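Local coordinates for chitin deacetylase 1 (PDB 5ZNT), which removes acetyl groups from the N-acetylglucosamine residues of chitin to give chitosan and acetate, as a secreted zinc hydrolase of carbohydrate esterase family 4, at residues N156-M161 with V208-M213; P179-Y184 with M190-H195. One frame throughout, in Å; residues are numbered along the deposited sequence.

Strand 209-214 of the catalytic deacetylase part of the protein links the two: contact 1 includes it, and contact 2 meets it through 179-184. Contact 1 is buried: helix 154-163 sets F158 against V208 and E210, and M161 against V208, a mostly apolar meeting edged by one carboxylate. Contact 2 lies farther out, its centre about 16 Å from that of the chain against about 12 Å for contact 1, and is only partly buried; two largely irregular segments meet there through a proline on a tyrosine face and a tyrosine-histidine hydrogen bond. Strand pairing joins them, E210 N lying 2.7 Å from Y184 O in a probable hydrogen bond. Both segments of contact 2 fall in the chain between those of contact 1.

Contact 1 (N156-M161 with V208-M213)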
loop_
_atom_site.group_PDB
_atom_site.type_symbol
_atom_site.label_atom_id
_atom_site.label_comp_id
_atom_site.label_asym_id
_atom_site.label_seq_id
_atom_site.Cartn_x
_atom_site.Cartn_y
_atom_site.Cartn_z
ATOM N N ASN A 156 18.910 -3.562 5.818
ATOM C CA ASN A 156 18.412 -4.806 6.400
ATOM C C ASN A 156 17.005 -5.121 5.912
ATOM O O ASN A 156 16.720 -6.260 5.529
ATOM C CB ASN A 156 18.442 -4.718 7.924
ATOM C CG ASN A 156 19.851 -4.854 8.480
ATOM O OD1 ASN A 156 20.796 -5.173 7.750
ATOM N ND2 ASN A 156 19.994 -4.610 9.764
ATOM N N GLN A 157 16.108 -4.126 5.932
ATOM C CA GLN A 157 14.742 -4.360 5.462
ATOM C C GLN A 157 14.749 -4.897 4.043
ATOM O O GLN A 157 14.066 -5.878 3.727
ATOM C CB GLN A 157 13.913 -3.077 5.538
ATOM C CG GLN A 157 12.510 -3.241 4.875
ATOM C CD GLN A 157 11.683 -1.968 4.878
ATOM O OE1 GLN A 157 12.110 -0.944 5.410
ATOM N NE2 GLN A 157 10.481 -2.027 4.275
ATOM N N PHE A 158 15.562 -4.284 3.172
ATOM C CA PHE A 158 15.529 -4.646 1.766
ATOM C C PHE A 158 16.307 -5.918 1.491
ATOM O O PHE A 158 15.918 -6.680 0.602
ATOM C CB PHE A 158 16.022 -3.457 0.923
ATOM C CG PHE A 158 15.050 -2.324 0.913
ATOM C CD1 PHE A 158 14.949 -1.471 2.001
ATOM C CD2 PHE A 158 14.155 -2.173 -0.142
ATOM C CE1 PHE A 158 14.016 -0.458 2.024
ATOM C CE2 PHE A 158 13.213 -1.162 -0.126
ATOM C CZ PHE A 158 13.150 -0.299 0.949
ATOM N N THR A 159 17.383 -6.188 2.249
ATOM C CA THR A 159 17.996 -7.511 2.176
ATOM C C THR A 159 16.968 -8.595 2.505
ATOM O O THR A 159 16.831 -9.584 1.777
ATOM C CB THR A 159 19.197 -7.596 3.126
ATOM O OG1 THR A 159 20.162 -6.592 2.774
ATOM C CG2 THR A 159 19.849 -8.987 3.038
ATOM N N MET A 160 16.215 -8.403 3.589
ATOM C CA MET A 160 15.152 -9.354 3.911
ATOM C C MET A 160 14.188 -9.500 2.741
ATOM O O MET A 160 13.854 -10.616 2.328
ATOM C CB MET A 160 14.405 -8.907 5.174
ATOM C CG MET A 160 13.232 -9.832 5.575
ATOM S SD MET A 160 11.701 -9.513 4.656
ATOM C CE MET A 160 11.198 -7.922 5.304
ATOM N N MET A 161 13.719 -8.382 2.195
ATOM C CA MET A 161 12.658 -8.477 1.193
ATOM C C MET A 161 13.139 -9.203 -0.048
ATOM O O MET A 161 12.376 -9.953 -0.674
ATOM C CB MET A 161 12.143 -7.080 0.848
ATOM C CG MET A 161 11.396 -6.449 2.020
ATOM S SD MET A 161 10.728 -4.835 1.636
ATOM C CE MET A 161 9.591 -5.250 0.317
ATOM N N VAL A 208 14.232 -4.983 -5.453
ATOM C CA VAL A 208 12.946 -4.702 -4.820
ATOM C C VAL A 208 12.391 -3.432 -5.435
ATOM O O VAL A 208 13.125 -2.458 -5.629
ATOM C CB VAL A 208 13.081 -4.513 -3.288
ATOM C CG1 VAL A 208 11.706 -4.267 -2.655
ATOM C CG2 VAL A 208 13.786 -5.729 -2.631
ATOM N N TRP A 209 11.091 -3.415 -5.695
ATOM C CA TRP A 209 10.434 -2.192 -6.134
ATOM C C TRP A 209 10.120 -1.314 -4.934
ATOM O O TRP A 209 9.817 -1.805 -3.844
ATOM C CB TRP A 209 9.138 -2.510 -6.878
ATOM C CG TRP A 209 9.323 -3.077 -8.235
ATOM C CD1 TRP A 209 9.489 -4.399 -8.571
ATOM C CD2 TRP A 209 9.349 -2.344 -9.465
ATOM N NE1 TRP A 209 9.611 -4.527 -9.937
ATOM C CE2 TRP A 209 9.537 -3.282 -10.507
ATOM C CE3 TRP A 209 9.233 -0.985 -9.784
ATOM C CZ2 TRP A 209 9.611 -2.907 -11.854
ATOM C CZ3 TRP A 209 9.303 -0.610 -11.126
ATOM C CH2 TRP A 209 9.491 -1.575 -12.145
ATOM N N GLU A 210 10.183 0.004 -5.139
ATOM C CA GLU A 210 9.736 0.959 -4.134
ATOM C C GLU A 210 8.510 1.688 -4.662
ATOM O O GLU A 210 8.622 2.529 -5.564
ATOM C CB GLU A 210 10.821 1.969 -3.759
ATOM C CG GLU A 210 10.323 3.026 -2.754
ATOM C CD GLU A 210 9.873 2.378 -1.442
ATOM O OE1 GLU A 210 10.533 1.413 -1.016
ATOM O OE2 GLU A 210 8.887 2.830 -0.828
ATOM N N MET A 211 7.348 1.404 -4.070
ATOM C CA MET A 211 6.141 2.181 -4.351
ATOM C C MET A 211 6.217 3.442 -3.507
ATOM O O MET A 211 5.600 3.563 -2.447
ATOM C CB MET A 211 4.886 1.369 -4.053
ATOM C CG MET A 211 4.620 0.288 -5.094
ATOM S SD MET A 211 4.314 0.955 -6.763
ATOM C CE MET A 211 2.906 2.041 -6.470
ATOM N N VAL A 212 6.989 4.412 -4.013
ATOM C CA VAL A 212 7.396 5.538 -3.189
ATOM C C VAL A 212 6.177 6.323 -2.747
ATOM O O VAL A 212 5.182 6.447 -3.480
ATOM C CB VAL A 212 8.405 6.416 -3.962
ATOM C CG1 VAL A 212 7.783 6.989 -5.257
ATOM C CG2 VAL A 212 8.967 7.524 -3.084
ATOM N N MET A 213 6.233 6.843 -1.529
ATOM C CA MET A 213 5.119 7.570 -0.928
ATOM C C MET A 213 5.420 9.059 -1.080
ATOM O O MET A 213 6.099 9.659 -0.250
ATOM C CB MET A 213 4.928 7.166 0.535
ATOM C CG MET A 213 4.593 5.667 0.717
ATOM S SD MET A 213 4.509 5.151 2.474
ATOM C CE MET A 213 3.011 5.940 3.024
#
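E210 OE2 accepts hydrogen bonds from the backbone N of I172 and, weakly, from that of T171, while the other oxygen of the carboxylate, OE1, lies in plane at the edge of the F158 ring, 3.7 Å from its CZ. The ring belongs to helix 154-163, and E210 to a strand of the mixed sheet that this helix packs on, within the distorted beta/alpha barrel of carbohydrate esterase family 4. The E210 chain bends at chi2 (61°), and the bend turns its end towards the helix. The carboxylate is tilted 57° from the ring plane, with OE1 alone at the ring edge. OE1 also has the carboxylate of D169 close by, a second negative group. Beside the F158 ring, V208 fits between the two helix side chains: its CB is 4.1 Å from F158 CD2, and its CG1 is 3.8 Å from M161 CE. The M161 chain, extended at chi2, kinks at chi3 (62°) and thereby brings this methyl across the valine. F158 and M161 sit one helical turn apart and reach the strand from the same side of the helix, with F158 also touching I172 and D169. Trading the F158 ring for an alanine here would probably open a gap beside V208 CB and leave E210 OE1 without its aromatic edge. The side chain of M161 is about 11 Å from that of the zinc ligand H101. The second valine methyl, CG2, faces the backbone of the helix, 4.0 Å from F158 O.

Contact 2 (P179-Y184 with M190-H195); sequences PPLWPY and MPHRCH. Unlike the reference sequence in segment 179-184: P180 (reference Arg), W182 (reference Cys).
The loop that leaves the short strand 184-185 turns back over the start of that strand, laying P191 on the ring of Y184. P191 CD sits 3.5 Å from the centroid of the Y184 ring and only 4° off its normal, a CH-pi contact over the middle of one face. The phenol end is held by a hydrogen bond: Y184 OH lies 2.8 Å from H192 NE2, near the plane of the imidazole and at its edge. The two rings meet rim to rim, their planes 67° apart. Strand 184-185 pairs antiparallel with strand 209-214 in the mixed sheet, and the covering loop is tied further along by the disulfide from C194 to C201. H192 has its CG between the backbone N and the carbonyl carbon (chi1 61°), which directs the imidazole at the tyrosine. Its other nitrogen, ND1, donates to R193 O at 2.8 Å from above the carbonyl plane; with a hydrogen bond at each nitrogen, the ring is probably restrained from turning. L181 adds an apolar contact, its CD2 lying 3.5 Å from H192 CD2 and 4.1 Å from P191 CG. M190 CE approaches the phenol oxygen, 3.9 Å from Y184 OH.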
loop_
_atom_site.group_PDB
_atom_site.type_symbol
_atom_site.label_atom_id
_atom_site.label_comp_id
_atom_site.label_asym_id
_atom_site.label_seq_id
_atom_site.Cartn_x
_atom_site.Cartn_y
_atom_site.Cartn_z
ATOM N N PRO A 179 7.728 17.957 -10.425
ATOM C CA PRO A 179 6.651 16.967 -10.310
ATOM C C PRO A 179 6.918 15.904 -9.223
ATOM O O PRO A 179 8.058 15.794 -8.753
ATOM C CB PRO A 179 6.614 16.340 -11.706
ATOM C CG PRO A 179 8.018 16.451 -12.206
ATOM C CD PRO A 179 8.593 17.715 -11.594
ATOM N N PRO A 180 5.879 15.172 -8.815
ATOM C CA PRO A 180 6.082 14.032 -7.900
ATOM C C PRO A 180 6.800 12.896 -8.611
ATOM O O PRO A 180 7.054 12.940 -9.819
ATOM C CB PRO A 180 4.657 13.637 -7.497
ATOM C CG PRO A 180 3.812 14.076 -8.683
ATOM C CD PRO A 180 4.459 15.365 -9.163
ATOM N N LEU A 181 7.122 11.844 -7.848
ATOM C CA LEU A 181 8.004 10.786 -8.333
ATOM C C LEU A 181 7.211 9.543 -8.723
ATOM O O LEU A 181 6.216 9.199 -8.076
ATOM C CB LEU A 181 9.056 10.425 -7.275
ATOM C CG LEU A 181 10.344 11.263 -7.226
ATOM C CD1 LEU A 181 10.044 12.737 -7.030
ATOM C CD2 LEU A 181 11.290 10.770 -6.129
ATOM N N TRP A 182 7.651 8.882 -9.799
ATOM C CA TRP A 182 7.189 7.558 -10.182
ATOM C C TRP A 182 7.859 6.507 -9.290
ATOM O O TRP A 182 8.947 6.750 -8.750
ATOM C CB TRP A 182 7.523 7.280 -11.655
ATOM C CG TRP A 182 6.521 7.889 -12.590
ATOM C CD1 TRP A 182 6.444 9.207 -12.985
ATOM C CD2 TRP A 182 5.421 7.214 -13.218
ATOM N NE1 TRP A 182 5.364 9.380 -13.832
ATOM C CE2 TRP A 182 4.731 8.171 -13.997
ATOM C CE3 TRP A 182 4.975 5.881 -13.223
ATOM C CZ2 TRP A 182 3.599 7.848 -14.742
ATOM C CZ3 TRP A 182 3.844 5.564 -13.964
ATOM C CH2 TRP A 182 3.176 6.543 -14.721
ATOM N N PRO A 183 7.239 5.334 -9.125
ATOM C CA PRO A 183 7.933 4.228 -8.441
ATOM C C PRO A 183 9.286 3.974 -9.087
ATOM O O PRO A 183 9.518 4.327 -10.249
ATOM C CB PRO A 183 6.997 3.026 -8.633
ATOM C CG PRO A 183 5.632 3.637 -8.801
ATOM C CD PRO A 183 5.860 4.974 -9.515
ATOM N N TYR A 184 10.181 3.353 -8.323
ATOM C CA TYR A 184 11.506 3.032 -8.826
ATOM C C TYR A 184 11.951 1.720 -8.195
ATOM O O TYR A 184 11.436 1.313 -7.149
ATOM C CB TYR A 184 12.498 4.180 -8.545
ATOM C CG TYR A 184 12.578 4.595 -7.096
ATOM C CD1 TYR A 184 13.426 3.931 -6.209
ATOM C CD2 TYR A 184 11.819 5.657 -6.612
ATOM C CE1 TYR A 184 13.500 4.295 -4.880
ATOM C CE2 TYR A 184 11.876 6.026 -5.279
ATOM C CZ TYR A 184 12.718 5.339 -4.422
ATOM O OH TYR A 184 12.793 5.700 -3.105
ATOM N N MET A 190 18.564 5.666 -4.708
ATOM C CA MET A 190 17.288 6.358 -4.608
ATOM C C MET A 190 17.380 7.713 -5.299
ATOM O O MET A 190 18.385 8.421 -5.133
ATOM C CB MET A 190 16.905 6.580 -3.141
ATOM C CG MET A 190 16.598 5.313 -2.370
ATOM S SD MET A 190 16.540 5.662 -0.607
ATOM C CE MET A 190 15.399 7.018 -0.558
ATOM N N PRO A 191 16.351 8.125 -6.036
ATOM C CA PRO A 191 16.412 9.410 -6.740
ATOM C C PRO A 191 15.976 10.587 -5.882
ATOM O O PRO A 191 15.552 11.609 -6.427
ATOM C CB PRO A 191 15.440 9.209 -7.899
ATOM C CG PRO A 191 14.359 8.309 -7.266
ATOM C CD PRO A 191 15.116 7.375 -6.351
ATOM N N HIS A 192 16.057 10.465 -4.560
ATOM C CA HIS A 192 15.645 11.541 -3.667
ATOM C C HIS A 192 16.299 11.306 -2.320
ATOM O O HIS A 192 16.828 10.229 -2.050
ATOM C CB HIS A 192 14.124 11.616 -3.516
ATOM C CG HIS A 192 13.523 10.376 -2.931
ATOM N ND1 HIS A 192 13.399 10.182 -1.571
ATOM C CD2 HIS A 192 13.023 9.264 -3.522
ATOM C CE1 HIS A 192 12.842 9.001 -1.351
ATOM N NE2 HIS A 192 12.611 8.421 -2.516
ATOM N N ARG A 193 16.263 12.337 -1.479
ATOM C CA ARG A 193 16.856 12.267 -0.153
ATOM C C ARG A 193 16.095 11.286 0.738
ATOM O O ARG A 193 14.882 11.096 0.603
ATOM C CB ARG A 193 16.843 13.637 0.523
ATOM C CG ARG A 193 17.713 14.699 -0.137
ATOM C CD ARG A 193 17.851 15.903 0.787
ATOM N NE ARG A 193 18.884 16.794 0.266
ATOM C CZ ARG A 193 18.667 17.701 -0.681
ATOM N NH1 ARG A 193 17.450 17.827 -1.196
ATOM N NH2 ARG A 193 19.673 18.463 -1.121
ATOM N N CYS A 194 16.827 10.679 1.664
ATOM C CA CYS A 194 16.207 9.940 2.761
ATOM C C CYS A 194 15.452 10.926 3.640
ATOM O O CYS A 194 16.056 11.813 4.248
ATOM C CB CYS A 194 17.275 9.198 3.556
ATOM S SG CYS A 194 16.566 7.983 4.711
ATOM N N HIS A 195 14.132 10.786 3.709
ATOM C CA HIS A 195 13.256 11.813 4.254
ATOM C C HIS A 195 12.573 11.319 5.523
ATOM O O HIS A 195 12.088 10.183 5.581
ATOM C CB HIS A 195 12.211 12.224 3.205
ATOM C CG HIS A 195 11.368 13.399 3.602
ATOM N ND1 HIS A 195 11.880 14.670 3.755
ATOM C CD2 HIS A 195 10.040 13.494 3.862
ATOM C CE1 HIS A 195 10.906 15.495 4.100
ATOM N NE2 HIS A 195 9.779 14.806 4.171
#